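PDB 5ZRD: tyrosinase from Burkholderia thailandensis, which catalyses the copper-dependent hydroxylation of monophenols to catechols and probably also their further oxidation to quinones, with efficient catechol production at acidic pH. Local coordinates for residues V88-W93 with T271-P276; N167-P172 with E306-G311; I280-G285 with Q438-M443; V505-R510 with S526-K531. All blocks are in the same frame, centred on the assembly; numbering follows the deposited sequence.

Contact 1. Residues V88-W93 with T271-P276; sequences VLFPTW and TPVESP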
loop_
_atom_site.group_PDB
_atom_site.type_symbol
_atom_site.label_atom_id
_atom_site.label_comp_id
_atom_site.label_asym_id
_atom_site.label_seq_id
_atom_site.Cartn_x
_atom_site.Cartn_y
_atom_site.Cartn_z
ATOM N N VAL A 88 28.023 -0.573 -11.784
ATOM C CA VAL A 88 29.502 -0.705 -11.687
ATOM C C VAL A 88 29.914 -1.916 -10.833
ATOM O O VAL A 88 31.081 -2.297 -10.822
ATOM C CB VAL A 88 30.141 0.587 -11.144
ATOM C CG1 VAL A 88 30.005 1.718 -12.150
ATOM C CG2 VAL A 88 29.542 0.999 -9.805
ATOM N N LEU A 89 28.991 -2.533 -10.131
ATOM C CA LEU A 89 29.301 -3.750 -9.384
ATOM C C LEU A 89 29.217 -4.988 -10.287
ATOM O O LEU A 89 29.458 -6.081 -9.814
ATOM C CB LEU A 89 28.321 -3.867 -8.212
ATOM C CG LEU A 89 28.314 -2.667 -7.263
ATOM C CD1 LEU A 89 27.443 -2.947 -6.052
ATOM C CD2 LEU A 89 29.721 -2.314 -6.827
ATOM N N PHE A 90 28.918 -4.852 -11.574
ATOM C CA PHE A 90 28.766 -6.071 -12.391
ATOM C C PHE A 90 30.042 -6.949 -12.321
ATOM O O PHE A 90 29.974 -8.147 -12.068
ATOM C CB PHE A 90 28.316 -5.733 -13.820
ATOM C CG PHE A 90 28.524 -6.864 -14.788
ATOM C CD1 PHE A 90 27.564 -7.840 -14.951
ATOM C CD2 PHE A 90 29.713 -7.014 -15.467
ATOM C CE1 PHE A 90 27.771 -8.914 -15.807
ATOM C CE2 PHE A 90 29.917 -8.064 -16.339
ATOM C CZ PHE A 90 28.944 -9.019 -16.509
ATOM N N PRO A 91 31.202 -6.398 -12.609
ATOM C CA PRO A 91 32.410 -7.232 -12.690
ATOM C C PRO A 91 32.837 -7.858 -11.352
ATOM O O PRO A 91 33.224 -9.024 -11.306
ATOM C CB PRO A 91 33.500 -6.246 -13.127
ATOM C CG PRO A 91 32.740 -5.224 -13.928
ATOM C CD PRO A 91 31.457 -5.062 -13.147
ATOM N N THR A 92 32.807 -7.045 -10.303
ATOM C CA THR A 92 33.293 -7.445 -9.011
ATOM C C THR A 92 32.303 -8.395 -8.333
ATOM O O THR A 92 32.687 -9.262 -7.588
ATOM C CB THR A 92 33.516 -6.212 -8.125
ATOM O OG1 THR A 92 32.388 -5.333 -8.154
ATOM C CG2 THR A 92 34.734 -5.456 -8.565
ATOM N N TRP A 93 31.019 -8.163 -8.536
ATOM C CA TRP A 93 30.029 -9.042 -7.935
ATOM C C TRP A 93 30.196 -10.426 -8.529
ATOM O O TRP A 93 30.195 -11.399 -7.766
ATOM C CB TRP A 93 28.592 -8.549 -8.097
ATOM C CG TRP A 93 27.629 -9.401 -7.341
ATOM C CD1 TRP A 93 27.255 -9.241 -6.038
ATOM C CD2 TRP A 93 26.981 -10.599 -7.810
ATOM N NE1 TRP A 93 26.383 -10.230 -5.680
ATOM C CE2 TRP A 93 26.219 -11.096 -6.733
ATOM C CE3 TRP A 93 26.982 -11.302 -9.018
ATOM C CZ2 TRP A 93 25.462 -12.257 -6.825
ATOM C CZ3 TRP A 93 26.232 -12.452 -9.111
ATOM C CH2 TRP A 93 25.477 -12.914 -8.030
ATOM N N THR A 271 33.020 -0.142 -25.384
ATOM C CA THR A 271 32.290 -1.357 -25.150
ATOM C C THR A 271 32.644 -1.896 -23.760
ATOM O O THR A 271 33.789 -2.233 -23.532
ATOM C CB THR A 271 32.630 -2.441 -26.178
ATOM O OG1 THR A 271 32.232 -1.933 -27.445
ATOM C CG2 THR A 271 31.922 -3.751 -25.890
ATOM N N PRO A 272 31.656 -2.008 -22.874
ATOM C CA PRO A 272 31.826 -2.604 -21.576
ATOM C C PRO A 272 31.945 -4.129 -21.684
ATOM O O PRO A 272 31.417 -4.759 -22.623
ATOM C CB PRO A 272 30.561 -2.231 -20.799
ATOM C CG PRO A 272 29.490 -2.108 -21.872
ATOM C CD PRO A 272 30.232 -1.798 -23.149
ATOM N N VAL A 273 32.627 -4.727 -20.722
ATOM C CA VAL A 273 32.746 -6.172 -20.746
ATOM C C VAL A 273 31.352 -6.808 -20.647
ATOM O O VAL A 273 31.154 -7.920 -21.112
ATOM C CB VAL A 273 33.667 -6.717 -19.639
ATOM C CG1 VAL A 273 33.144 -6.457 -18.239
ATOM C CG2 VAL A 273 33.898 -8.204 -19.853
ATOM N N GLU A 274 30.402 -6.099 -20.031
ATOM C CA GLU A 274 29.044 -6.590 -19.845
ATOM C C GLU A 274 28.352 -6.900 -21.191
ATOM O O GLU A 274 27.434 -7.712 -21.215
ATOM C CB GLU A 274 28.187 -5.598 -19.058
ATOM C CG GLU A 274 26.965 -6.240 -18.445
ATOM C CD GLU A 274 26.091 -5.323 -17.601
ATOM O OE1 GLU A 274 25.099 -5.844 -16.954
ATOM O OE2 GLU A 274 26.335 -4.083 -17.645
ATOM N N SER A 275 28.769 -6.229 -22.255
ATOM C CA SER A 275 28.099 -6.284 -23.557
ATOM C C SER A 275 28.308 -7.650 -24.227
ATOM O O SER A 275 27.362 -8.368 -24.464
ATOM C CB SER A 275 28.528 -5.108 -24.418
ATOM O OG SER A 275 27.738 -5.004 -25.597
ATOM N N PRO A 276 29.550 -8.008 -24.541
ATOM C CA PRO A 276 29.810 -9.309 -25.114
ATOM C C PRO A 276 29.343 -10.450 -24.209
ATOM O O PRO A 276 28.902 -11.510 -24.709
ATOM C CB PRO A 276 31.335 -9.374 -25.302
ATOM C CG PRO A 276 31.848 -8.217 -24.482
ATOM C CD PRO A 276 30.748 -7.194 -24.626
#
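The ring of Phe90 lies against the side chain of Glu274, a buried pairing that shows how a copper centre is lined from its second shell. Glu274 CG stands 3.7 Å from the centroid of the Phe90 ring and only 6° off its normal, a CH-pi contact over the middle of one face. Beyond CG the glutamate chain runs extended, carrying the carboxylate across the same face with its plane tilted 27° from that of the ring; Glu274 OE1 ends 3.8 Å from Phe90 CD1. Val273 comes in at the edge, near the ring plane, where its CG1 lies 4.1 Å from Phe90 CE2.

Phe90 reaches this place because its CG swings anti to the backbone N (chi1 163°). The carboxylate is held from outside the pair by two backbone amides: Thr256 N binds OE2 and Gly86 N binds OE1, which together fix the rotation of the group above the ring. The ring also meets His94 obliquely and His277 edge-to-face, ligands of different coppers. Their ND1 atoms bond to the carbonyls of Phe90 and Glu274 respectively, so carbonyls of both segments probably help to orient the two copper ligands. The contact lies between helices 90-108 and 274-285, with His320 of helix 315-334 against Phe90 and Val323 of that helix against Val273, while Phe253 of helix 250-254 packs on Val273.

Contact 2. Residues N167-P172 with E306-G311; sequences NIYEKP and ENNTAG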
loop_
_atom_site.group_PDB
_atom_site.type_symbol
_atom_site.label_atom_id
_atom_site.label_comp_id
_atom_site.label_asym_id
_atom_site.label_seq_id
_atom_site.Cartn_x
_atom_site.Cartn_y
_atom_site.Cartn_z
ATOM N N ASN A 167 3.161 -18.559 -11.858
ATOM C CA ASN A 167 3.646 -17.520 -12.778
ATOM C C ASN A 167 4.930 -17.991 -13.474
ATOM O O ASN A 167 5.455 -19.065 -13.156
ATOM C CB ASN A 167 3.810 -16.200 -12.019
ATOM C CG ASN A 167 4.892 -16.351 -10.989
ATOM O OD1 ASN A 167 5.918 -16.900 -11.327
ATOM N ND2 ASN A 167 4.651 -15.977 -9.748
ATOM N N ILE A 168 5.452 -17.166 -14.384
ATOM C CA ILE A 168 6.489 -17.628 -15.289
ATOM C C ILE A 168 7.833 -17.647 -14.558
ATOM O O ILE A 168 8.805 -18.246 -15.066
ATOM C CB ILE A 168 6.541 -16.824 -16.606
ATOM C CG1 ILE A 168 6.780 -15.333 -16.382
ATOM C CG2 ILE A 168 5.287 -17.061 -17.451
ATOM C CD1 ILE A 168 6.955 -14.565 -17.642
ATOM N N TYR A 169 7.891 -17.072 -13.355
ATOM C CA TYR A 169 9.064 -17.298 -12.521
ATOM C C TYR A 169 9.176 -18.770 -12.116
ATOM O O TYR A 169 10.277 -19.236 -11.859
ATOM C CB TYR A 169 9.037 -16.498 -11.220
ATOM C CG TYR A 169 8.980 -15.008 -11.356
ATOM C CD1 TYR A 169 9.379 -14.371 -12.522
ATOM C CD2 TYR A 169 8.555 -14.221 -10.297
ATOM C CE1 TYR A 169 9.317 -12.987 -12.646
ATOM C CE2 TYR A 169 8.491 -12.838 -10.405
ATOM C CZ TYR A 169 8.888 -12.216 -11.581
ATOM O OH TYR A 169 8.815 -10.860 -11.726
ATOM N N GLU A 170 8.046 -19.483 -12.034
ATOM C CA GLU A 170 7.968 -20.751 -11.269
ATOM C C GLU A 170 8.372 -21.917 -12.149
ATOM O O GLU A 170 8.075 -21.921 -13.368
ATOM C CB GLU A 170 6.566 -20.934 -10.685
ATOM C CG GLU A 170 6.238 -19.846 -9.674
ATOM C CD GLU A 170 5.001 -20.119 -8.863
ATOM O OE1 GLU A 170 4.984 -19.768 -7.671
ATOM O OE2 GLU A 170 4.069 -20.653 -9.456
ATOM N N LYS A 171 9.058 -22.871 -11.508
ATOM C CA LYS A 171 9.549 -24.051 -12.167
ATOM C C LYS A 171 9.496 -25.219 -11.190
ATOM O O LYS A 171 9.986 -25.097 -10.057
ATOM C CB LYS A 171 10.952 -23.755 -12.713
ATOM C CG LYS A 171 10.944 -23.233 -14.139
ATOM C CD LYS A 171 12.007 -22.250 -14.532
ATOM C CE LYS A 171 12.949 -22.797 -15.570
ATOM N NZ LYS A 171 13.170 -21.885 -16.718
ATOM N N PRO A 172 8.902 -26.360 -11.622
ATOM C CA PRO A 172 8.670 -27.454 -10.681
ATOM C C PRO A 172 9.936 -28.208 -10.262
ATOM O O PRO A 172 10.962 -28.187 -10.978
ATOM C CB PRO A 172 7.820 -28.462 -11.471
ATOM C CG PRO A 172 8.319 -28.317 -12.893
ATOM C CD PRO A 172 8.535 -26.817 -12.990
ATOM N N GLU A 306 17.937 -15.142 -19.798
ATOM C CA GLU A 306 17.426 -14.104 -18.940
ATOM C C GLU A 306 18.081 -14.296 -17.555
ATOM O O GLU A 306 18.658 -15.359 -17.246
ATOM C CB GLU A 306 15.904 -14.194 -18.776
ATOM C CG GLU A 306 15.090 -13.552 -19.904
ATOM C CD GLU A 306 15.023 -14.253 -21.263
ATOM O OE1 GLU A 306 15.347 -15.444 -21.354
ATOM O OE2 GLU A 306 14.634 -13.579 -22.239
ATOM N N ASN A 307 18.022 -13.282 -16.704
ATOM C CA ASN A 307 18.778 -13.346 -15.488
ATOM C C ASN A 307 18.049 -14.240 -14.465
ATOM O O ASN A 307 18.637 -14.655 -13.471
ATOM C CB ASN A 307 19.067 -11.945 -14.974
ATOM C CG ASN A 307 20.244 -11.294 -15.668
ATOM O OD1 ASN A 307 20.233 -10.084 -15.889
ATOM N ND2 ASN A 307 21.250 -12.076 -16.024
ATOM N N ASN A 308 16.783 -14.578 -14.710
ATOM C CA ASN A 308 15.932 -15.222 -13.681
ATOM C C ASN A 308 16.549 -16.531 -13.171
ATOM O O ASN A 308 16.727 -16.703 -11.973
ATOM C CB ASN A 308 14.540 -15.492 -14.233
ATOM C CG ASN A 308 13.771 -14.221 -14.454
ATOM O OD1 ASN A 308 12.842 -13.888 -13.704
ATOM N ND2 ASN A 308 14.220 -13.477 -15.434
ATOM N N THR A 309 16.914 -17.429 -14.085
ATOM C CA THR A 309 17.391 -18.758 -13.710
ATOM C C THR A 309 18.676 -19.132 -14.455
ATOM O O THR A 309 19.117 -20.272 -14.403
ATOM C CB THR A 309 16.312 -19.815 -14.004
ATOM O OG1 THR A 309 15.906 -19.802 -15.383
ATOM C CG2 THR A 309 15.086 -19.595 -13.151
ATOM N N ALA A 310 19.337 -18.191 -15.098
ATOM C CA ALA A 310 20.620 -18.502 -15.772
ATOM C C ALA A 310 21.618 -19.141 -14.806
ATOM O O ALA A 310 22.439 -19.959 -15.194
ATOM C CB ALA A 310 21.207 -17.242 -16.327
ATOM N N GLY A 311 21.592 -18.722 -13.553
ATOM C CA GLY A 311 22.559 -19.265 -12.578
ATOM C C GLY A 311 22.359 -20.754 -12.308
ATOM O O GLY A 311 23.241 -21.370 -11.731
HETATM O O HOH W 1 13.697 -18.627 -16.593
#
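Tyr169 and Asn308 bring two flat groups together at a slant, the phenol ring and the amide plane standing 34° apart. The CD1-CE1 side of the ring does the touching. Tyr169 CG lies beside the backbone N (chi1 -60°), which carries the ring along the 306-311 loop although its CB does not point straight at it. Phe61 meets the same ring edge-to-face, and the hydroxyl is engaged by the backbone N of Val472.

The second pair, Lys171 and Thr309, is polar but indirect. Lys171 NZ stops 3.7 Å from Thr309 OG1 after a chain that bends repeatedly, and the two side chains run obliquely to one another. A water spans the distance: it donates to Thr309 OG1 at 2.8 Å and accepts a weak bond from Lys171 NZ at 3.3 Å. Behind these residues the 167-172 segment is shaped by a type I beta turn closed by Glu170 N to Asn167 O at 2.9 Å. Asn167 itself pairs with a strand of a neighbouring subunit, so the turn follows directly on the subunit interface. In the facing loop, Asn307 lines the pocket of the bound oxygen atom.

The chemistry is that of a buried charge with several supports. Asp303 OD2 forms a salt bridge with Lys171 NZ and a hydrogen bond with Thr309 OG1, and Gly184 O also binds the ammonium group. The acid and the carbonyl would be expected to stabilise the lysine's positive charge, while the water extends the network between the two loops.

Contact 3. Residues I280-G285 with Q438-M443; sequences IHLAVG and QGSFIM. With CU (copper (II) ion), chain K.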
loop_
_atom_site.group_PDB
_atom_site.type_symbol
_atom_site.label_atom_id
_atom_site.label_comp_id
_atom_site.label_asym_id
_atom_site.label_seq_id
_atom_site.Cartn_x
_atom_site.Cartn_y
_atom_site.Cartn_z
ATOM N N ILE A 280 26.671 -13.758 -25.033
ATOM C CA ILE A 280 26.926 -15.165 -24.857
ATOM C C ILE A 280 25.702 -15.749 -24.151
ATOM O O ILE A 280 25.265 -16.817 -24.474
ATOM C CB ILE A 280 28.260 -15.430 -24.107
ATOM C CG1 ILE A 280 29.507 -15.114 -24.944
ATOM C CG2 ILE A 280 28.341 -16.845 -23.580
ATOM C CD1 ILE A 280 29.617 -15.868 -26.274
ATOM N N HIS A 281 25.182 -15.055 -23.160
ATOM C CA HIS A 281 23.950 -15.441 -22.554
ATOM C C HIS A 281 22.850 -15.604 -23.614
ATOM O O HIS A 281 22.098 -16.527 -23.542
ATOM C CB HIS A 281 23.515 -14.373 -21.548
ATOM C CG HIS A 281 24.092 -14.532 -20.184
ATOM N ND1 HIS A 281 23.389 -15.132 -19.160
ATOM C CD2 HIS A 281 25.263 -14.106 -19.657
ATOM C CE1 HIS A 281 24.100 -15.054 -18.053
ATOM N NE2 HIS A 281 25.287 -14.476 -18.339
ATOM N N LEU A 282 22.685 -14.661 -24.541
ATOM C CA LEU A 282 21.569 -14.773 -25.446
ATOM C C LEU A 282 21.804 -15.917 -26.447
ATOM O O LEU A 282 20.879 -16.606 -26.824
ATOM C CB LEU A 282 21.333 -13.446 -26.170
ATOM C CG LEU A 282 20.963 -12.247 -25.304
ATOM C CD1 LEU A 282 20.203 -11.206 -26.110
ATOM C CD2 LEU A 282 20.161 -12.629 -24.072
ATOM N N ALA A 283 23.022 -16.101 -26.914
ATOM C CA ALA A 283 23.314 -17.162 -27.875
ATOM C C ALA A 283 23.043 -18.535 -27.244
ATOM O O ALA A 283 22.279 -19.368 -27.768
ATOM C CB ALA A 283 24.741 -17.049 -28.331
ATOM N N VAL A 284 23.658 -18.771 -26.093
ATOM C CA VAL A 284 23.485 -20.013 -25.370
ATOM C C VAL A 284 22.040 -20.158 -24.875
ATOM O O VAL A 284 21.527 -21.271 -24.772
ATOM C CB VAL A 284 24.475 -20.073 -24.205
ATOM C CG1 VAL A 284 24.120 -21.204 -23.257
ATOM C CG2 VAL A 284 25.905 -20.208 -24.702
ATOM N N GLY A 285 21.379 -19.057 -24.540
ATOM C CA GLY A 285 20.054 -19.094 -23.859
ATOM C C GLY A 285 18.842 -18.875 -24.776
ATOM O O GLY A 285 17.722 -18.696 -24.254
ATOM N N GLN A 438 8.941 -7.941 -22.063
ATOM C CA GLN A 438 9.030 -9.194 -21.377
ATOM C C GLN A 438 10.306 -9.900 -21.870
ATOM O O GLN A 438 10.395 -10.285 -23.046
ATOM C CB GLN A 438 7.715 -9.927 -21.713
ATOM C CG GLN A 438 7.293 -11.103 -20.830
ATOM C CD GLN A 438 7.299 -10.831 -19.348
ATOM O OE1 GLN A 438 8.361 -10.743 -18.730
ATOM N NE2 GLN A 438 6.118 -10.727 -18.763
ATOM N N GLY A 439 11.333 -10.031 -21.033
ATOM C CA GLY A 439 12.493 -10.840 -21.395
ATOM C C GLY A 439 13.569 -10.095 -22.191
ATOM O O GLY A 439 13.430 -8.931 -22.538
ATOM N N SER A 440 14.628 -10.819 -22.535
ATOM C CA SER A 440 15.803 -10.268 -23.223
ATOM C C SER A 440 15.458 -9.948 -24.678
ATOM O O SER A 440 14.438 -10.447 -25.183
ATOM C CB SER A 440 16.965 -11.237 -23.150
ATOM O OG SER A 440 17.311 -11.530 -21.795
ATOM N N PHE A 441 16.277 -9.106 -25.328
ATOM C CA PHE A 441 16.050 -8.731 -26.736
ATOM C C PHE A 441 17.333 -8.199 -27.381
ATOM O O PHE A 441 18.279 -7.804 -26.717
ATOM C CB PHE A 441 14.872 -7.766 -26.904
ATOM C CG PHE A 441 15.006 -6.389 -26.327
ATOM C CD1 PHE A 441 14.704 -6.142 -25.004
ATOM C CD2 PHE A 441 15.372 -5.319 -27.117
ATOM C CE1 PHE A 441 14.830 -4.865 -24.463
ATOM C CE2 PHE A 441 15.498 -4.041 -26.583
ATOM C CZ PHE A 441 15.211 -3.811 -25.260
ATOM N N ILE A 442 17.354 -8.279 -28.712
ATOM C CA ILE A 442 18.478 -7.855 -29.507
ATOM C C ILE A 442 18.003 -6.767 -30.468
ATOM O O ILE A 442 16.904 -6.855 -30.990
ATOM C CB ILE A 442 19.101 -9.016 -30.285
ATOM C CG1 ILE A 442 19.419 -10.214 -29.383
ATOM C CG2 ILE A 442 20.323 -8.511 -31.042
ATOM C CD1 ILE A 442 19.722 -11.486 -30.143
ATOM N N MET A 443 18.837 -5.727 -30.619
ATOM C CA MET A 443 18.675 -4.698 -31.627
ATOM C C MET A 443 19.777 -4.922 -32.668
ATOM O O MET A 443 20.929 -5.076 -32.287
ATOM C CB MET A 443 18.808 -3.295 -31.031
ATOM C CG MET A 443 17.752 -2.985 -30.039
ATOM S SD MET A 443 17.962 -1.379 -29.222
ATOM C CE MET A 443 17.999 -0.306 -30.657
HETATM CU CU CU K . 26.276 -13.511 -16.895
#
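The CB of Phe441 points away from the 280-285 helix and its ring packs on Phe507 and His509 of strand 502-509, while Phe441 O lies 4.0 Å from Leu282 CD1. The O of Gly439 lies in the ring plane, at the edge. The other flat group, the imidazole of His281, belongs to the type 3 dinuclear copper centre of the tyrosinase fold: its NE2 binds copper at 2.0 Å, alongside His277, one turn earlier on the same helix, and His320, and its ND1 is hydrogen-bonded to Met304 O. With both ring nitrogens engaged, the rotation of the imidazole is fixed.

Leu282, next in sequence, points from the helix toward the strand and makes the contact with both of its methyl branches. CG lies beside the backbone N (chi1 -62°), an orientation that sends the fork toward Ser440 and the first residues of strand 441-450. The CD2 branch of Leu282 rests on Ser440, 3.6 Å from its CB. That serine is anchored elsewhere, its OG bonding with Gly305 O and Ser468 N, so the methyl packs against a serine whose hydroxyl is already engaged.

Phe287 touches both Leu282 and Ile442, and Trp219 of helix 205-221 reaches Ile442. The copper-bearing helix is thereby joined to the sheet by apolar packing, with no hydrogen bond between the two segments. Leu282 and Ile442 slide past each other in opposite directions, and their closest approach is CD1 of the leucine to CG1 of the isoleucine, a snug 3.5 Å.

Contact 4. Residues V505-R510 with S526-K531; sequences VEFIHR and SALQPK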
loop_
_atom_site.group_PDB
_atom_site.type_symbol
_atom_site.label_atom_id
_atom_site.label_comp_id
_atom_site.label_asym_id
_atom_site.label_seq_id
_atom_site.Cartn_x
_atom_site.Cartn_y
_atom_site.Cartn_z
ATOM N N VAL A 505 16.194 -0.625 -37.528
ATOM C CA VAL A 505 16.628 -1.581 -36.525
ATOM C C VAL A 505 15.670 -2.772 -36.577
ATOM O O VAL A 505 14.499 -2.588 -36.614
ATOM C CB VAL A 505 16.645 -0.975 -35.109
ATOM C CG1 VAL A 505 17.680 0.114 -34.965
ATOM C CG2 VAL A 505 15.278 -0.456 -34.704
ATOM N N GLU A 506 16.210 -3.969 -36.555
ATOM C CA GLU A 506 15.474 -5.219 -36.400
ATOM C C GLU A 506 15.542 -5.577 -34.910
ATOM O O GLU A 506 16.642 -5.690 -34.353
ATOM C CB GLU A 506 16.127 -6.287 -37.294
ATOM C CG GLU A 506 15.683 -7.728 -37.062
ATOM C CD GLU A 506 16.577 -8.830 -37.641
ATOM O OE1 GLU A 506 17.694 -8.507 -38.131
ATOM O OE2 GLU A 506 16.166 -10.030 -37.577
ATOM N N PHE A 507 14.387 -5.693 -34.257
ATOM C CA PHE A 507 14.314 -6.254 -32.912
ATOM C C PHE A 507 14.125 -7.769 -32.968
ATOM O O PHE A 507 13.315 -8.282 -33.747
ATOM C CB PHE A 507 13.167 -5.639 -32.124
ATOM C CG PHE A 507 13.405 -4.206 -31.763
ATOM C CD1 PHE A 507 13.008 -3.195 -32.611
ATOM C CD2 PHE A 507 14.049 -3.877 -30.582
ATOM C CE1 PHE A 507 13.237 -1.872 -32.268
ATOM C CE2 PHE A 507 14.271 -2.553 -30.237
ATOM C CZ PHE A 507 13.862 -1.553 -31.081
ATOM N N ILE A 508 14.895 -8.483 -32.165
ATOM C CA ILE A 508 14.643 -9.886 -31.963
ATOM C C ILE A 508 14.289 -10.068 -30.485
ATOM O O ILE A 508 15.123 -9.783 -29.620
ATOM C CB ILE A 508 15.860 -10.729 -32.381
ATOM C CG1 ILE A 508 16.286 -10.445 -33.828
ATOM C CG2 ILE A 508 15.587 -12.207 -32.151
ATOM C CD1 ILE A 508 17.624 -11.069 -34.199
ATOM N N HIS A 509 13.078 -10.533 -30.206
ATOM C CA HIS A 509 12.571 -10.464 -28.857
ATOM C C HIS A 509 11.820 -11.751 -28.496
ATOM O O HIS A 509 11.587 -12.610 -29.333
ATOM C CB HIS A 509 11.709 -9.225 -28.705
ATOM C CG HIS A 509 10.599 -9.199 -29.677
ATOM N ND1 HIS A 509 9.360 -9.708 -29.368
ATOM C CD2 HIS A 509 10.548 -8.789 -30.963
ATOM C CE1 HIS A 509 8.568 -9.574 -30.418
ATOM N NE2 HIS A 509 9.276 -9.018 -31.417
ATOM N N ARG A 510 11.473 -11.880 -27.229
ATOM C CA ARG A 510 10.744 -13.070 -26.760
ATOM C C ARG A 510 9.256 -13.007 -27.151
ATOM O O ARG A 510 8.568 -14.038 -27.196
ATOM C CB ARG A 510 10.887 -13.182 -25.249
ATOM C CG ARG A 510 12.326 -13.279 -24.760
ATOM C CD ARG A 510 12.986 -14.521 -25.274
ATOM N NE ARG A 510 14.075 -15.026 -24.441
ATOM C CZ ARG A 510 14.746 -16.123 -24.731
ATOM N NH1 ARG A 510 14.572 -16.686 -25.919
ATOM N NH2 ARG A 510 15.558 -16.666 -23.841
ATOM N N SER A 526 6.055 -3.063 -34.429
ATOM C CA SER A 526 5.893 -2.502 -35.801
ATOM C C SER A 526 5.302 -1.080 -35.774
ATOM O O SER A 526 5.393 -0.374 -36.782
ATOM C CB SER A 526 5.036 -3.403 -36.662
ATOM O OG SER A 526 5.773 -4.517 -37.134
ATOM N N ALA A 527 4.658 -0.689 -34.662
ATOM C CA ALA A 527 4.194 0.701 -34.423
ATOM C C ALA A 527 5.115 1.383 -33.397
ATOM O O ALA A 527 4.657 1.879 -32.362
ATOM C CB ALA A 527 2.750 0.701 -33.966
ATOM N N LEU A 528 6.418 1.375 -33.706
ATOM C CA LEU A 528 7.494 2.036 -32.933
ATOM C C LEU A 528 8.491 2.618 -33.945
ATOM O O LEU A 528 9.210 1.862 -34.604
ATOM C CB LEU A 528 8.140 1.009 -31.989
ATOM C CG LEU A 528 9.588 1.254 -31.546
ATOM C CD1 LEU A 528 9.737 2.558 -30.767
ATOM C CD2 LEU A 528 10.097 0.085 -30.716
ATOM N N GLN A 529 8.482 3.942 -34.113
ATOM C CA GLN A 529 9.366 4.624 -35.081
ATOM C C GLN A 529 10.617 5.106 -34.331
ATOM O O GLN A 529 10.557 6.055 -33.540
ATOM C CB GLN A 529 8.643 5.777 -35.797
ATOM C CG GLN A 529 7.494 5.340 -36.711
ATOM C CD GLN A 529 7.852 5.127 -38.168
ATOM O OE1 GLN A 529 8.926 4.635 -38.521
ATOM N NE2 GLN A 529 6.922 5.469 -39.043
ATOM N N PRO A 530 11.757 4.438 -34.548
ATOM C CA PRO A 530 12.959 4.910 -33.879
ATOM C C PRO A 530 13.434 6.215 -34.525
ATOM O O PRO A 530 13.190 6.443 -35.705
ATOM C CB PRO A 530 14.005 3.798 -34.059
ATOM C CG PRO A 530 13.201 2.617 -34.545
ATOM C CD PRO A 530 12.098 3.263 -35.353
ATOM N N LYS A 531 14.059 7.066 -33.738
ATOM C CA LYS A 531 14.795 8.208 -34.258
ATOM C C LYS A 531 16.237 7.768 -34.489
ATOM O O LYS A 531 16.810 7.029 -33.701
ATOM C CB LYS A 531 14.780 9.395 -33.291
ATOM C CG LYS A 531 13.422 10.054 -33.079
ATOM C CD LYS A 531 12.488 9.328 -32.104
ATOM C CE LYS A 531 11.190 10.069 -31.833
ATOM N NZ LYS A 531 10.456 10.365 -33.088
#
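Strand 502-509, which meets the 526-531 segment through Val505 and Phe507, leads into Arg510, whose NE forms a salt bridge to Glu306 OE2, an oxygen that Ser440 N also approaches in a probable second bond. Arg510 NH2 reaches the carbonyl of Gly285, while NH1 bonds to the carbonyls of Ala298 and Ala300.

The contact itself is apolar and lies near the surface, away from the copper site. Val505 CG2 meets Pro530 CG at 3.7 Å, and the two side chains run past each other in opposite directions. Two residues on in the strand, Phe507 CE1 lies 4.0 Å from CD2 of Leu528, with CZ nearly as close, so a single methyl touches the far end of the ring at a slant, with the side chains at about a right angle. Leu528 is poorly ordered, and that half of the packing is less certain.

Val429 of strand 426-430 touches both Val505 and Pro530. Lys531, opening strand 531-534, pairs through its backbone with Thr430, while Met443 of strand 441-450 packs on Phe507.

In the fold
Contacts 1 and 3 lie at the copper centre, contact 2 beside it and contact 4 near the surface. Contacts 1 and 3 use opposite ends of helix 274-285, their centres about 16 Å apart; the centres of contacts 3 and 4 lie about 15 Å apart, and both reach neighbouring strands of one sheet, 441-450 and 502-509. Along the chain, contact 1 closes before contact 3 opens, and contact 3 before contact 4, whereas contact 2 interleaves with both 1 and 3. Contacts 1 and 2 fall wholly within the tyrosinase central region, and contact 3 joins helix 274-285 to strand 441-450. Glu306 of contact 2, in the loop beside the oxygen pocket, links that loop to residues at the ends of two neighbouring strands.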